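PDB 5Z6O: protease from Penicillium cyclopium, which hydrolyses peptide bonds as a subtilisin-type serine protease of the peptidase S8 family, related to proteinase K. Local coordinates for residues A[239-242]-A[243-247]. Residues are numbered along the deposited sequence; the frame is centred on the assembly and turned at random.
Sequences AYLM and ALEGT
Leu-241 O accepts a short, fairly straight hydrogen bond from Glu-245 N (2.8 Å, 158° at the hydrogen) and a weak one from Gly-246 N. The methyl CG2 of Thr-247 also rests near this carbonyl, 3.7 Å from Leu-241 O, and touches Leu-241 CB. Ala-243 N to Ala-239 O and Leu-244 N to Tyr-240 O continue the i to i+4 ladder, whereas Gly-246 N reaches Met-242 O only weakly at 3.0 Å. This is the C-terminal end of helix 227-245, which carries in its first turn Ser-228, the probable charge-relay serine, as in other subtilases; the chain leaves helical geometry at Gly-246 with phi 77°, and Gly-246 CA makes a CH...O contact to Met-242 O. Met-242 CG lies 3.3 Å from Thr-247 O; beyond CG the chain is extended, and the buried side chain packs on Ile-36 and Thr-249. Tyr-240 and Leu-244 run out from the helix flank to flank. Both have CG anti to the backbone N (chi1 174°), which brings Leu-244 CD2 obliquely to the ring, 4.0 Å from Tyr-240 CE2; the phenol OH is hydrogen-bonded to Asp-29 N. Leu-241 and Glu-245 pair in the same fashion, with Leu-241 CD2 3.9 Å from Glu-245 OE2, the oxygen that makes a salt bridge to Arg-255 of helix 249-259.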
ATOM      1  N   ALA A 239       6.228  -6.626   0.222  1.00  7.26           N
ATOM      2  CA  ALA A 239       7.473  -6.671   0.993  1.00  6.58           C
ATOM      3  C   ALA A 239       7.613  -8.018   1.699  1.00  9.73           C
ATOM      4  O   ALA A 239       8.688  -8.634   1.703  1.00  9.84           O
ATOM      5  CB  ALA A 239       7.501  -5.497   1.990  1.00  6.37           C
ATOM      6  N   TYR A 240       6.510  -8.508   2.266  1.00  8.94           N
ATOM      7  CA  TYR A 240       6.469  -9.824   2.887  1.00  7.44           C
ATOM      8  C   TYR A 240       6.911 -10.926   1.917  1.00  9.58           C
ATOM      9  O   TYR A 240       7.739 -11.784   2.256  1.00 11.31           O
ATOM     10  CB  TYR A 240       5.051 -10.039   3.371  1.00  8.12           C
ATOM     11  CG  TYR A 240       4.760 -11.394   3.922  1.00  7.89           C
ATOM     12  CD1 TYR A 240       5.188 -11.749   5.199  1.00 11.71           C
ATOM     13  CD2 TYR A 240       4.063 -12.312   3.173  1.00  7.85           C
ATOM     14  CE1 TYR A 240       4.917 -13.019   5.711  1.00 11.91           C
ATOM     15  CE2 TYR A 240       3.737 -13.590   3.691  1.00  8.27           C
ATOM     16  CZ  TYR A 240       4.187 -13.918   4.938  1.00 11.94           C
ATOM     17  OH  TYR A 240       3.873 -15.159   5.406  1.00 10.42           O
ATOM     18  N   LEU A 241       6.355 -10.931   0.695  1.00  7.27           N
ATOM     19  CA  LEU A 241       6.676 -12.015  -0.226  1.00  7.91           C
ATOM     20  C   LEU A 241       8.100 -11.891  -0.742  1.00 12.03           C
ATOM     21  O   LEU A 241       8.745 -12.910  -1.021  1.00 10.42           O
ATOM     22  CB  LEU A 241       5.687 -12.026  -1.400  1.00  9.47           C
ATOM     23  CG  LEU A 241       4.283 -12.459  -0.979  1.00 10.88           C
ATOM     24  CD1 LEU A 241       3.293 -12.284  -2.142  1.00 13.83           C
ATOM     25  CD2 LEU A 241       4.314 -13.915  -0.541  1.00 14.24           C
ATOM     26  N   MET A 242       8.600 -10.665  -0.900  1.00  9.30           N
ATOM     27  CA  MET A 242       9.989 -10.489  -1.301  1.00 10.46           C
ATOM     28  C   MET A 242      10.929 -11.099  -0.280  1.00 15.98           C
ATOM     29  O   MET A 242      11.886 -11.786  -0.644  1.00 14.10           O
ATOM     30  CB  MET A 242      10.329  -8.999  -1.474  1.00 12.04           C
ATOM     31  CG  MET A 242       9.711  -8.407  -2.722  1.00 13.71           C
ATOM     32  SD  MET A 242       9.994  -6.586  -2.708  1.00 14.85           S
ATOM     33  CE  MET A 242       9.189  -6.222  -4.263  1.00 14.81           C
ATOM     34  N   ALA A 243      10.686 -10.833   1.008  1.00 11.63           N
ATOM     35  CA  ALA A 243      11.608 -11.349   2.015  1.00  9.92           C
ATOM     36  C   ALA A 243      11.398 -12.838   2.240  1.00 20.00           C
ATOM     37  O   ALA A 243      12.343 -13.529   2.621  1.00 19.12           O
ATOM     38  CB  ALA A 243      11.454 -10.587   3.334  1.00  9.94           C
ATOM     39  N   LEU A 244      10.187 -13.350   1.982  1.00 11.33           N
ATOM     40  CA  LEU A 244       9.879 -14.767   2.211  1.00 11.15           C
ATOM     41  C   LEU A 244      10.310 -15.650   1.040  1.00 16.12           C
ATOM     42  O   LEU A 244      11.042 -16.627   1.218  1.00 18.33           O
ATOM     43  CB  LEU A 244       8.381 -14.930   2.475  1.00 11.02           C
ATOM     44  CG  LEU A 244       7.868 -16.376   2.599  1.00 13.97           C
ATOM     45  CD1 LEU A 244       8.445 -16.998   3.853  1.00 18.37           C
ATOM     46  CD2 LEU A 244       6.340 -16.426   2.630  1.00 15.12           C
ATOM     47  N   GLU A 245       9.834 -15.347  -0.159  1.00 11.32           N
ATOM     48  CA  GLU A 245      10.034 -16.186  -1.350  1.00 14.72           C
ATOM     49  C   GLU A 245      11.129 -15.671  -2.266  1.00 20.84           C
ATOM     50  O   GLU A 245      11.513 -16.369  -3.213  1.00 18.05           O
ATOM     51  CB  GLU A 245       8.747 -16.256  -2.182  1.00 17.98           C
ATOM     52  CG  GLU A 245       7.539 -16.749  -1.434  1.00 23.40           C
ATOM     53  CD  GLU A 245       6.291 -16.801  -2.304  1.00 19.92           C
ATOM     54  OE1 GLU A 245       6.283 -16.222  -3.411  1.00 19.80           O
ATOM     55  OE2 GLU A 245       5.304 -17.403  -1.859  1.00 24.29           O
ATOM     56  N   GLY A 246      11.586 -14.452  -2.053  1.00 14.27           N
ATOM     57  CA  GLY A 246      12.580 -13.869  -2.930  1.00 15.34           C
ATOM     58  C   GLY A 246      12.035 -13.382  -4.256  1.00 20.70           C
ATOM     59  O   GLY A 246      12.809 -13.205  -5.203  1.00 15.51           O
ATOM     60  N   THR A 247      10.725 -13.188  -4.379  1.00 11.82           N
ATOM     61  CA  THR A 247      10.213 -12.654  -5.638  1.00 12.29           C
ATOM     62  C   THR A 247      10.756 -11.239  -5.859  1.00 17.07           C
ATOM     63  O   THR A 247      11.049 -10.506  -4.921  1.00 17.38           O
ATOM     64  CB  THR A 247       8.669 -12.685  -5.660  1.00 18.37           C
ATOM     65  OG1 THR A 247       8.188 -12.094  -6.881  1.00 31.55           O
ATOM     66  CG2 THR A 247       8.072 -11.916  -4.533  1.00 14.91           C
TER